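Local coordinates for protein cytosolic IMP-GMP specific 5'-nucleotidase (Legionella pneumophila subsp. pneumophila, PDB 4OHF) that probably hydrolyses the 5'-phosphate of nucleoside monophosphates such as IMP and GMP, as a magnesium-dependent cytosolic nucleotidase of the HAD clan, at residues K83-Y94 and K405-E416; I305-K313 and F419-A427. All coordinates share one frame; numbering follows the deposited sequence.

Contact 1 and contact 2 lie about 17 Å apart, centre to centre, and the chain runs from one to the other where strand 415-416 leads into helix 418-426. Contact 1 is partly buried and polar: a lysine from strand 80-84 and two arginines from the turn and the bulge beyond it meet carbonyls and carboxylates of segment 405-416, which ends in a small two-stranded antiparallel sheet. Contact 2 is buried, without hydrogen bonds between its segments; I309 and F426 pack two nearly parallel helices together, with I305 of the preceding loop beside them. R86 NH1 lies 3.3 Å from Y421 CD2, and these two residues reach the same GMP at the border with a second subunit.

Contact 1: K83-Y94 and K405-E416; sequences KLSRYGAIRLSY and KWERVFRAGAEE. With 5GP (guanosine-5'-monophosphate), chain E.
The ammonium of K83 is gripped by three backbone carbonyls of segment 405-416: NZ donates to W406 O at 2.7 Å, to R408 O at 2.9 Å and to R411 O at 2.9 Å. It lies almost in line with the W406 C=O (175°) and in the carbonyl planes of the other two. A water is a fourth acceptor, so the three N-H groups must be shared; it donates to E407 OE2 and accepts from G413 N. In the R91-E407 salt bridge, E407 OE1 lies at the guanidinium edge, whereas R91 NH2 comes to OE1 from above the carboxylate plane, 3.3 Å away. The W406 ring has K83 at its edge and meets the Y94 ring obliquely, planes 42° apart, with Y94 CE1 over the W406 face; D67 backbone O accepts from W406 NE1.

R86 N bonds E416 O at 2.9 Å, and R86 NE forms a salt bridge with E416 OE2, 3.3 Å away, in the guanidinium plane but above the carboxylate plane. Bends at chi2 and chi3 lay the R86 chain alongside E416, and NH1 bonds GMP N7 weakly. Further out, S85 OG accepts from Y87 N, an ST turn, and from A89 N, probably fixing the R86 backbone. A classic beta bulge sets R91 and L92 opposite K83, both side chains pointing toward 405-416. The carbonyls should stabilise the lysine's charge, while E416 probably orients the purine-contacting guanidinium.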
loop_
_atom_site.group_PDB
_atom_site.type_symbol
_atom_site.label_atom_id
_atom_site.label_comp_id
_atom_site.label_asym_id
_atom_site.label_seq_id
_atom_site.Cartn_x
_atom_site.Cartn_y
_atom_site.Cartn_z
ATOM N N LYS B 83 12.153 22.269 6.778
ATOM C CA LYS B 83 12.269 23.037 5.534
ATOM C C LYS B 83 12.924 22.013 4.585
ATOM O O LYS B 83 14.106 21.691 4.734
ATOM C CB LYS B 83 13.229 24.218 5.721
ATOM C CG LYS B 83 12.882 25.528 4.989
ATOM C CD LYS B 83 12.806 25.410 3.481
ATOM C CE LYS B 83 12.552 26.762 2.831
ATOM N NZ LYS B 83 13.671 27.719 3.043
ATOM N N LEU B 84 12.171 21.504 3.621
ATOM C CA LEU B 84 12.705 20.503 2.702
ATOM C C LEU B 84 13.045 21.009 1.307
ATOM O O LEU B 84 12.528 22.023 0.855
ATOM C CB LEU B 84 11.714 19.347 2.576
ATOM C CG LEU B 84 11.718 18.211 3.599
ATOM C CD1 LEU B 84 12.123 18.687 4.978
ATOM C CD2 LEU B 84 10.337 17.604 3.617
ATOM N N SER B 85 13.923 20.283 0.625
ATOM C CA SER B 85 14.326 20.619 -0.735
ATOM C C SER B 85 13.333 19.877 -1.589
ATOM O O SER B 85 12.562 19.074 -1.068
ATOM C CB SER B 85 15.716 20.080 -1.036
ATOM O OG SER B 85 15.674 18.663 -1.156
ATOM N N ARG B 86 13.357 20.111 -2.896
ATOM C CA ARG B 86 12.403 19.436 -3.771
ATOM C C ARG B 86 12.472 17.915 -3.694
ATOM O O ARG B 86 11.496 17.243 -3.988
ATOM C CB ARG B 86 12.569 19.882 -5.229
ATOM C CG ARG B 86 13.840 19.429 -5.915
ATOM C CD ARG B 86 13.536 18.977 -7.354
ATOM N NE ARG B 86 12.905 20.016 -8.174
ATOM C CZ ARG B 86 11.714 19.885 -8.767
ATOM N NH1 ARG B 86 11.023 18.756 -8.630
ATOM N NH2 ARG B 86 11.206 20.882 -9.490
ATOM N N TYR B 87 13.614 17.363 -3.298
ATOM C CA TYR B 87 13.732 15.914 -3.200
ATOM C C TYR B 87 13.616 15.431 -1.769
ATOM O O TYR B 87 13.936 14.287 -1.464
ATOM C CB TYR B 87 15.054 15.439 -3.816
ATOM C CG TYR B 87 15.101 15.652 -5.312
ATOM C CD1 TYR B 87 16.207 16.245 -5.923
ATOM C CD2 TYR B 87 14.010 15.307 -6.110
ATOM C CE1 TYR B 87 16.220 16.498 -7.280
ATOM C CE2 TYR B 87 14.012 15.556 -7.467
ATOM C CZ TYR B 87 15.120 16.157 -8.046
ATOM O OH TYR B 87 15.095 16.449 -9.386
ATOM N N GLY B 88 13.156 16.306 -0.887
ATOM C CA GLY B 88 12.995 15.926 0.501
ATOM C C GLY B 88 14.239 16.037 1.357
ATOM O O GLY B 88 14.294 15.425 2.414
ATOM N N ALA B 89 15.236 16.800 0.918
ATOM C CA ALA B 89 16.447 16.968 1.713
ATOM C C ALA B 89 16.187 18.004 2.802
ATOM O O ALA B 89 15.616 19.065 2.540
ATOM C CB ALA B 89 17.602 17.412 0.834
ATOM N N ILE B 90 16.599 17.695 4.027
ATOM C CA ILE B 90 16.402 18.616 5.131
ATOM C C ILE B 90 17.388 19.773 5.058
ATOM O O ILE B 90 18.573 19.615 5.337
ATOM C CB ILE B 90 16.552 17.906 6.489
ATOM C CG1 ILE B 90 15.482 16.826 6.623
ATOM C CG2 ILE B 90 16.416 18.917 7.627
ATOM C CD1 ILE B 90 15.512 16.100 7.935
ATOM N N ARG B 91 16.880 20.934 4.666
ATOM C CA ARG B 91 17.679 22.141 4.570
ATOM C C ARG B 91 17.875 22.659 5.993
ATOM O O ARG B 91 18.980 23.034 6.393
ATOM C CB ARG B 91 16.944 23.174 3.711
ATOM C CG ARG B 91 17.434 24.604 3.875
ATOM C CD ARG B 91 18.894 24.746 3.517
ATOM N NE ARG B 91 19.363 26.108 3.742
ATOM C CZ ARG B 91 20.603 26.517 3.505
ATOM N NH1 ARG B 91 21.509 25.671 3.032
ATOM N NH2 ARG B 91 20.935 27.775 3.749
ATOM N N LEU B 92 16.790 22.694 6.755
ATOM C CA LEU B 92 16.875 23.122 8.142
ATOM C C LEU B 92 15.676 22.652 8.954
ATOM O O LEU B 92 14.605 22.398 8.411
ATOM C CB LEU B 92 17.083 24.639 8.232
ATOM C CG LEU B 92 16.151 25.630 7.558
ATOM C CD1 LEU B 92 14.857 25.673 8.323
ATOM C CD2 LEU B 92 16.800 27.008 7.557
ATOM N N SER B 93 15.879 22.499 10.257
ATOM C CA SER B 93 14.823 22.016 11.128
ATOM C C SER B 93 14.793 22.637 12.520
ATOM O O SER B 93 15.795 23.146 13.022
ATOM C CB SER B 93 14.927 20.493 11.259
ATOM O OG SER B 93 16.193 20.114 11.773
ATOM N N TYR B 94 13.615 22.580 13.132
ATOM C CA TYR B 94 13.406 23.107 14.468
ATOM C C TYR B 94 12.557 22.129 15.289
ATOM O O TYR B 94 11.701 21.419 14.749
ATOM C CB TYR B 94 12.668 24.456 14.414
ATOM C CG TYR B 94 13.472 25.653 13.937
ATOM C CD1 TYR B 94 13.910 25.751 12.617
ATOM C CD2 TYR B 94 13.778 26.701 14.809
ATOM C CE1 TYR B 94 14.636 26.864 12.177
ATOM C CE2 TYR B 94 14.501 27.818 14.380
ATOM C CZ TYR B 94 14.928 27.892 13.066
ATOM O OH TYR B 94 15.670 28.974 12.641
ATOM N N LYS B 405 14.165 32.811 10.427
ATOM C CA LYS B 405 14.181 31.399 10.755
ATOM C C LYS B 405 14.166 30.453 9.555
ATOM O O LYS B 405 14.819 29.405 9.578
ATOM C CB LYS B 405 12.982 31.045 11.641
ATOM C CG LYS B 405 13.011 31.645 13.045
ATOM C CD LYS B 405 11.696 31.393 13.815
ATOM C CE LYS B 405 11.516 29.937 14.230
ATOM N NZ LYS B 405 10.229 29.696 14.991
ATOM N N TRP B 406 13.444 30.818 8.496
ATOM C CA TRP B 406 13.285 29.905 7.368
ATOM C C TRP B 406 13.807 30.258 5.988
ATOM O O TRP B 406 13.798 29.411 5.097
ATOM C CB TRP B 406 11.813 29.535 7.241
ATOM C CG TRP B 406 11.228 29.061 8.506
ATOM C CD1 TRP B 406 10.531 29.803 9.433
ATOM C CD2 TRP B 406 11.319 27.745 9.033
ATOM N NE1 TRP B 406 10.185 29.016 10.507
ATOM C CE2 TRP B 406 10.659 27.747 10.287
ATOM C CE3 TRP B 406 11.888 26.557 8.569
ATOM C CZ2 TRP B 406 10.560 26.600 11.080
ATOM C CZ3 TRP B 406 11.787 25.422 9.352
ATOM C CH2 TRP B 406 11.128 25.451 10.595
ATOM N N GLU B 407 14.267 31.482 5.797
ATOM C CA GLU B 407 14.774 31.872 4.494
ATOM C C GLU B 407 13.600 31.923 3.510
ATOM O O GLU B 407 12.463 32.112 3.928
ATOM C CB GLU B 407 15.867 30.888 4.051
ATOM C CG GLU B 407 17.215 31.145 4.731
ATOM C CD GLU B 407 18.055 29.882 4.954
ATOM O OE1 GLU B 407 19.230 30.012 5.378
ATOM O OE2 GLU B 407 17.547 28.757 4.717
ATOM N N ARG B 408 13.877 31.743 2.222
ATOM C CA ARG B 408 12.848 31.813 1.178
ATOM C C ARG B 408 11.854 30.672 1.085
ATOM O O ARG B 408 12.149 29.524 1.427
ATOM C CB ARG B 408 13.501 31.973 -0.191
ATOM C CG ARG B 408 13.880 33.393 -0.511
ATOM C CD ARG B 408 14.714 33.484 -1.763
ATOM N NE ARG B 408 16.129 33.409 -1.442
ATOM C CZ ARG B 408 17.090 33.533 -2.347
ATOM N NH1 ARG B 408 16.767 33.733 -3.621
ATOM N NH2 ARG B 408 18.365 33.469 -1.981
ATOM N N VAL B 409 10.668 31.008 0.596
ATOM C CA VAL B 409 9.608 30.032 0.419
ATOM C C VAL B 409 9.951 29.080 -0.719
ATOM O O VAL B 409 9.728 27.879 -0.600
ATOM C CB VAL B 409 8.259 30.725 0.089
ATOM C CG1 VAL B 409 7.250 29.716 -0.401
ATOM C CG2 VAL B 409 7.729 31.439 1.319
ATOM N N PHE B 410 10.503 29.615 -1.810
ATOM C CA PHE B 410 10.819 28.803 -2.985
ATOM C C PHE B 410 12.209 28.175 -3.036
ATOM O O PHE B 410 12.475 27.314 -3.876
ATOM C CB PHE B 410 10.582 29.622 -4.263
ATOM C CG PHE B 410 9.123 29.935 -4.534
ATOM C CD1 PHE B 410 8.359 29.110 -5.366
ATOM C CD2 PHE B 410 8.512 31.054 -3.964
ATOM C CE1 PHE B 410 7.030 29.398 -5.623
ATOM C CE2 PHE B 410 7.176 31.346 -4.220
ATOM C CZ PHE B 410 6.432 30.519 -5.048
ATOM N N ARG B 411 13.099 28.581 -2.142
ATOM C CA ARG B 411 14.454 28.026 -2.152
ATOM C C ARG B 411 14.806 27.302 -0.869
ATOM O O ARG B 411 14.474 27.765 0.214
ATOM C CB ARG B 411 15.485 29.138 -2.410
ATOM C CG ARG B 411 15.428 29.757 -3.801
ATOM C CD ARG B 411 15.839 28.774 -4.897
ATOM N NE ARG B 411 14.743 28.506 -5.834
ATOM C CZ ARG B 411 14.342 29.329 -6.807
ATOM N NH1 ARG B 411 14.952 30.497 -6.987
ATOM N NH2 ARG B 411 13.335 28.978 -7.610
ATOM N N ALA B 412 15.456 26.149 -1.014
ATOM C CA ALA B 412 15.912 25.332 0.113
ATOM C C ALA B 412 17.425 25.220 -0.067
ATOM O O ALA B 412 17.962 24.167 -0.412
ATOM C CB ALA B 412 15.278 23.964 0.064
ATOM N N GLY B 413 18.113 26.323 0.177
ATOM C CA GLY B 413 19.545 26.349 -0.003
ATOM C C GLY B 413 19.747 26.956 -1.373
ATOM O O GLY B 413 19.200 28.031 -1.684
ATOM N N ALA B 414 20.525 26.277 -2.205
ATOM C CA ALA B 414 20.756 26.757 -3.554
ATOM C C ALA B 414 19.720 26.123 -4.478
ATOM O O ALA B 414 19.522 26.576 -5.595
ATOM C CB ALA B 414 22.141 26.396 -3.997
ATOM N N GLU B 415 19.061 25.069 -4.010
ATOM C CA GLU B 415 18.047 24.402 -4.816
ATOM C C GLU B 415 16.645 24.801 -4.432
ATOM O O GLU B 415 16.417 25.591 -3.509
ATOM C CB GLU B 415 18.161 22.876 -4.729
ATOM C CG GLU B 415 18.933 22.366 -3.539
ATOM C CD GLU B 415 19.023 20.851 -3.514
ATOM O OE1 GLU B 415 19.311 20.248 -4.578
ATOM O OE2 GLU B 415 18.818 20.269 -2.423
ATOM N N GLU B 416 15.695 24.231 -5.151
ATOM C CA GLU B 416 14.309 24.534 -4.902
ATOM C C GLU B 416 13.791 23.904 -3.613
ATOM O O GLU B 416 14.250 22.846 -3.184
ATOM C CB GLU B 416 13.478 24.071 -6.092
ATOM C CG GLU B 416 14.069 24.495 -7.406
ATOM C CD GLU B 416 13.286 23.958 -8.560
ATOM O OE1 GLU B 416 12.185 24.491 -8.825
ATOM O OE2 GLU B 416 13.765 22.989 -9.190
HETATM P P 5GP E . 8.098 8.215 -7.782
HETATM O O1P 5GP E . 6.852 7.554 -8.270
HETATM O O2P 5GP E . 8.636 9.211 -8.783
HETATM O O3P 5GP E . 9.188 7.211 -7.420
HETATM O "O5'" 5GP E . 7.787 8.970 -6.396
HETATM C "C5'" 5GP E . 6.801 10.002 -6.312
HETATM C "C4'" 5GP E . 7.378 11.267 -5.682
HETATM O "O4'" 5GP E . 8.539 11.832 -6.300
HETATM C "C3'" 5GP E . 6.417 12.469 -5.562
HETATM O "O3'" 5GP E . 5.231 12.213 -4.743
HETATM C "C2'" 5GP E . 7.362 13.507 -4.994
HETATM O "O2'" 5GP E . 7.288 13.495 -3.520
HETATM C "C1'" 5GP E . 8.748 13.092 -5.575
HETATM N N9 5GP E . 9.344 14.136 -6.522
HETATM C C8 5GP E . 10.066 15.230 -6.214
HETATM N N7 5GP E . 10.426 15.919 -7.333
HETATM C C5 5GP E . 9.910 15.223 -8.384
HETATM C C6 5GP E . 9.920 15.384 -9.795
HETATM O O6 5GP E . 10.511 16.366 -10.303
HETATM N N1 5GP E . 9.272 14.452 -10.592
HETATM C C2 5GP E . 8.626 13.385 -10.065
HETATM N N2 5GP E . 8.004 12.490 -10.871
HETATM N N3 5GP E . 8.597 13.199 -8.689
HETATM C C4 5GP E . 9.232 14.100 -7.860
HETATM O O HOH W 1 16.453 27.906 2.328
#

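Contact 2: I305-K313 and F419-A427; sequences IYGDILRLK and FAYQVDRFA. With 5GP (guanosine-5'-monophosphate), chain E; PO4 (phosphate ion), chain I.
I309 CG2 and L312 CD1 lie at the edge of the F426 ring, the latter 4.4 Å from CE2, and I305 CG1 lies obliquely to the ring, 4.1 Å from F426 CG. The Y421 ring instead holds the purine of GMP over one face, C8 standing 3.7 Å above the ring plane toward the rim. Y421 OH sits at the edge of the R425 guanidinium, in its plane. This is helix-to-helix packing in the HAD-like domain: the axes of 309-313 and 419-426 run nearly parallel (7°) at 11.1 Å, and I305 and F426 also rest on L322 of sheet strand 319-323.

I309 packs between Q422, R425 and F426. Its CG1 branch, placed beside the backbone N by chi1 of -50°, carries CD1 to 3.6 Å from Q422 O, while CG2 lies 3.6 Å from R425 CD. The aliphatic part of R425 thus lines the apolar seam, and its NH2 makes a weak bond to Y87 O of the second subunit. Near the far end of the seam K313, bent at chi2 and chi3, turns its amine toward T320 OG1 and a phosphate ion, probably from the crystallisation liquor, with K313 NZ 2.6 Å from phosphate O4.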
loop_
_atom_site.group_PDB
_atom_site.type_symbol
_atom_site.label_atom_id
_atom_site.label_comp_id
_atom_site.label_asym_id
_atom_site.label_seq_id
_atom_site.Cartn_x
_atom_site.Cartn_y
_atom_site.Cartn_z
ATOM N N ILE B 305 -2.199 23.926 -2.807
ATOM C CA ILE B 305 -2.157 22.581 -3.386
ATOM C C ILE B 305 -2.987 21.591 -2.604
ATOM O O ILE B 305 -2.769 21.399 -1.410
ATOM C CB ILE B 305 -0.720 22.022 -3.469
ATOM C CG1 ILE B 305 0.051 22.698 -4.600
ATOM C CG2 ILE B 305 -0.756 20.528 -3.745
ATOM C CD1 ILE B 305 0.302 24.144 -4.378
ATOM N N TYR B 306 -3.928 20.947 -3.290
ATOM C CA TYR B 306 -4.821 19.956 -2.673
ATOM C C TYR B 306 -4.146 18.629 -2.329
ATOM O O TYR B 306 -4.390 17.609 -2.979
ATOM C CB TYR B 306 -6.024 19.685 -3.593
ATOM C CG TYR B 306 -7.013 20.824 -3.626
ATOM C CD1 TYR B 306 -7.840 21.072 -2.534
ATOM C CD2 TYR B 306 -7.064 21.706 -4.710
ATOM C CE1 TYR B 306 -8.688 22.172 -2.506
ATOM C CE2 TYR B 306 -7.912 22.819 -4.693
ATOM C CZ TYR B 306 -8.719 23.041 -3.580
ATOM O OH TYR B 306 -9.540 24.141 -3.509
ATOM N N GLY B 307 -3.303 18.644 -1.305
ATOM C CA GLY B 307 -2.632 17.428 -0.901
ATOM C C GLY B 307 -1.903 16.717 -2.023
ATOM O O GLY B 307 -0.968 17.273 -2.605
ATOM N N ASP B 308 -2.336 15.494 -2.338
ATOM C CA ASP B 308 -1.689 14.692 -3.378
ATOM C C ASP B 308 -1.921 15.177 -4.804
ATOM O O ASP B 308 -3.019 15.057 -5.350
ATOM C CB ASP B 308 -2.120 13.231 -3.268
ATOM C CG ASP B 308 -1.404 12.339 -4.270
ATOM O OD1 ASP B 308 -0.156 12.401 -4.338
ATOM O OD2 ASP B 308 -2.085 11.573 -4.986
ATOM N N ILE B 309 -0.852 15.698 -5.400
ATOM C CA ILE B 309 -0.878 16.235 -6.752
ATOM C C ILE B 309 -1.100 15.146 -7.797
ATOM O O ILE B 309 -1.753 15.368 -8.811
ATOM C CB ILE B 309 0.449 16.974 -7.060
ATOM C CG1 ILE B 309 0.775 17.953 -5.925
ATOM C CG2 ILE B 309 0.344 17.718 -8.377
ATOM C CD1 ILE B 309 2.063 18.742 -6.123
ATOM N N LEU B 310 -0.559 13.964 -7.539
ATOM C CA LEU B 310 -0.679 12.839 -8.461
ATOM C C LEU B 310 -2.108 12.318 -8.608
ATOM O O LEU B 310 -2.654 12.280 -9.715
ATOM C CB LEU B 310 0.260 11.706 -8.011
ATOM C CG LEU B 310 0.388 10.404 -8.824
ATOM C CD1 LEU B 310 -0.703 9.408 -8.400
ATOM C CD2 LEU B 310 0.333 10.709 -10.331
ATOM N N ARG B 311 -2.712 11.914 -7.494
ATOM C CA ARG B 311 -4.075 11.397 -7.516
ATOM C C ARG B 311 -5.038 12.387 -8.161
ATOM O O ARG B 311 -6.004 11.990 -8.809
ATOM C CB ARG B 311 -4.533 11.073 -6.090
ATOM C CG ARG B 311 -6.009 10.770 -5.953
ATOM C CD ARG B 311 -6.310 10.218 -4.566
ATOM N NE ARG B 311 -7.722 9.882 -4.372
ATOM C CZ ARG B 311 -8.506 9.337 -5.299
ATOM N NH1 ARG B 311 -8.034 9.065 -6.510
ATOM N NH2 ARG B 311 -9.765 9.040 -5.012
ATOM N N LEU B 312 -4.756 13.676 -7.995
ATOM C CA LEU B 312 -5.599 14.724 -8.547
ATOM C C LEU B 312 -5.377 14.967 -10.043
ATOM O O LEU B 312 -6.337 15.056 -10.804
ATOM C CB LEU B 312 -5.382 16.016 -7.766
ATOM C CG LEU B 312 -6.459 17.091 -7.908
ATOM C CD1 LEU B 312 -6.289 18.099 -6.786
ATOM C CD2 LEU B 312 -6.367 17.761 -9.272
ATOM N N LYS B 313 -4.124 15.086 -10.468
ATOM C CA LYS B 313 -3.845 15.314 -11.881
ATOM C C LYS B 313 -4.064 14.025 -12.674
ATOM O O LYS B 313 -4.137 14.052 -13.901
ATOM C CB LYS B 313 -2.401 15.810 -12.091
ATOM C CG LYS B 313 -2.036 17.089 -11.343
ATOM C CD LYS B 313 -2.773 18.322 -11.855
ATOM C CE LYS B 313 -2.227 18.787 -13.185
ATOM N NZ LYS B 313 -3.059 19.878 -13.761
ATOM N N PHE B 419 8.284 23.014 -1.435
ATOM C CA PHE B 419 7.088 23.737 -1.837
ATOM C C PHE B 419 7.225 24.216 -3.289
ATOM O O PHE B 419 6.234 24.274 -4.036
ATOM C CB PHE B 419 6.812 24.922 -0.910
ATOM C CG PHE B 419 5.667 25.793 -1.372
ATOM C CD1 PHE B 419 5.908 27.005 -2.015
ATOM C CD2 PHE B 419 4.348 25.377 -1.211
ATOM C CE1 PHE B 419 4.848 27.786 -2.496
ATOM C CE2 PHE B 419 3.282 26.141 -1.686
ATOM C CZ PHE B 419 3.530 27.352 -2.331
ATOM N N ALA B 420 8.444 24.560 -3.688
ATOM C CA ALA B 420 8.688 24.998 -5.056
ATOM C C ALA B 420 8.324 23.861 -6.011
ATOM O O ALA B 420 7.678 24.083 -7.032
ATOM C CB ALA B 420 10.144 25.387 -5.236
ATOM N N TYR B 421 8.738 22.647 -5.668
ATOM C CA TYR B 421 8.437 21.478 -6.484
ATOM C C TYR B 421 6.924 21.311 -6.636
ATOM O O TYR B 421 6.423 21.087 -7.736
ATOM C CB TYR B 421 9.057 20.201 -5.871
ATOM C CG TYR B 421 8.168 18.973 -6.004
ATOM C CD1 TYR B 421 7.390 18.524 -4.932
ATOM C CD2 TYR B 421 8.022 18.322 -7.237
ATOM C CE1 TYR B 421 6.478 17.466 -5.084
ATOM C CE2 TYR B 421 7.116 17.263 -7.401
ATOM C CZ TYR B 421 6.348 16.842 -6.328
ATOM O OH TYR B 421 5.445 15.818 -6.517
ATOM N N GLN B 422 6.204 21.410 -5.523
ATOM C CA GLN B 422 4.752 21.269 -5.539
ATOM C C GLN B 422 4.130 22.267 -6.498
ATOM O O GLN B 422 3.288 21.909 -7.331
ATOM C CB GLN B 422 4.174 21.487 -4.148
ATOM C CG GLN B 422 4.324 20.321 -3.200
ATOM C CD GLN B 422 3.573 20.573 -1.900
ATOM O OE1 GLN B 422 4.056 21.288 -1.012
ATOM N NE2 GLN B 422 2.368 20.011 -1.791
ATOM N N VAL B 423 4.530 23.528 -6.366
ATOM C CA VAL B 423 4.012 24.565 -7.252
ATOM C C VAL B 423 4.305 24.189 -8.707
ATOM O O VAL B 423 3.432 24.250 -9.569
ATOM C CB VAL B 423 4.647 25.938 -6.936
ATOM C CG1 VAL B 423 4.408 26.909 -8.076
ATOM C CG2 VAL B 423 4.038 26.489 -5.668
ATOM N N ASP B 424 5.542 23.783 -8.967
ATOM C CA ASP B 424 5.930 23.405 -10.305
ATOM C C ASP B 424 5.137 22.213 -10.847
ATOM O O ASP B 424 4.799 22.186 -12.026
ATOM C CB ASP B 424 7.427 23.082 -10.341
ATOM C CG ASP B 424 7.942 22.856 -11.755
ATOM O OD1 ASP B 424 7.682 23.719 -12.621
ATOM O OD2 ASP B 424 8.604 21.825 -12.007
ATOM N N ARG B 425 4.833 21.232 -9.998
ATOM C CA ARG B 425 4.121 20.042 -10.458
ATOM C C ARG B 425 2.614 20.237 -10.611
ATOM O O ARG B 425 1.977 19.612 -11.459
ATOM C CB ARG B 425 4.381 18.867 -9.514
ATOM C CG ARG B 425 3.883 17.526 -10.043
ATOM C CD ARG B 425 3.740 16.508 -8.925
ATOM N NE ARG B 425 4.066 15.138 -9.341
ATOM C CZ ARG B 425 3.511 14.509 -10.372
ATOM N NH1 ARG B 425 2.587 15.120 -11.126
ATOM N NH2 ARG B 425 3.870 13.260 -10.637
ATOM N N PHE B 426 2.049 21.117 -9.798
ATOM C CA PHE B 426 0.625 21.358 -9.842
ATOM C C PHE B 426 0.190 22.512 -10.725
ATOM O O PHE B 426 -0.865 22.446 -11.339
ATOM C CB PHE B 426 0.101 21.567 -8.417
ATOM C CG PHE B 426 -1.341 21.992 -8.349
ATOM C CD1 PHE B 426 -1.700 23.329 -8.533
ATOM C CD2 PHE B 426 -2.345 21.061 -8.101
ATOM C CE1 PHE B 426 -3.040 23.723 -8.469
ATOM C CE2 PHE B 426 -3.685 21.442 -8.035
ATOM C CZ PHE B 426 -4.033 22.771 -8.219
ATOM N N ALA B 427 0.982 23.571 -10.795
ATOM C CA ALA B 427 0.582 24.727 -11.585
ATOM C C ALA B 427 1.292 24.896 -12.902
ATOM O O ALA B 427 2.518 24.915 -12.943
ATOM C CB ALA B 427 0.760 26.013 -10.764
HETATM P P 5GP E . 8.098 8.215 -7.782
HETATM O O1P 5GP E . 6.852 7.554 -8.270
HETATM O O2P 5GP E . 8.636 9.211 -8.783
HETATM O O3P 5GP E . 9.188 7.211 -7.420
HETATM O "O5'" 5GP E . 7.787 8.970 -6.396
HETATM C "C5'" 5GP E . 6.801 10.002 -6.312
HETATM C "C4'" 5GP E . 7.378 11.267 -5.682
HETATM O "O4'" 5GP E . 8.539 11.832 -6.300
HETATM C "C3'" 5GP E . 6.417 12.469 -5.562
HETATM O "O3'" 5GP E . 5.231 12.213 -4.743
HETATM C "C2'" 5GP E . 7.362 13.507 -4.994
HETATM O "O2'" 5GP E . 7.288 13.495 -3.520
HETATM C "C1'" 5GP E . 8.748 13.092 -5.575
HETATM N N9 5GP E . 9.344 14.136 -6.522
HETATM C C8 5GP E . 10.066 15.230 -6.214
HETATM N N7 5GP E . 10.426 15.919 -7.333
HETATM C C5 5GP E . 9.910 15.223 -8.384
HETATM C C6 5GP E . 9.920 15.384 -9.795
HETATM O O6 5GP E . 10.511 16.366 -10.303
HETATM N N1 5GP E . 9.272 14.452 -10.592
HETATM C C2 5GP E . 8.626 13.385 -10.065
HETATM N N2 5GP E . 8.004 12.490 -10.871
HETATM N N3 5GP E . 8.597 13.199 -8.689
HETATM C C4 5GP E . 9.232 14.100 -7.860
HETATM P P PO4 I . -1.281 21.452 -15.970
HETATM O O1 PO4 I . -2.494 22.294 -16.123
HETATM O O2 PO4 I . -0.577 21.819 -14.718
HETATM O O3 PO4 I . -0.379 21.671 -17.127
HETATM O O4 PO4 I . -1.667 20.022 -15.916
#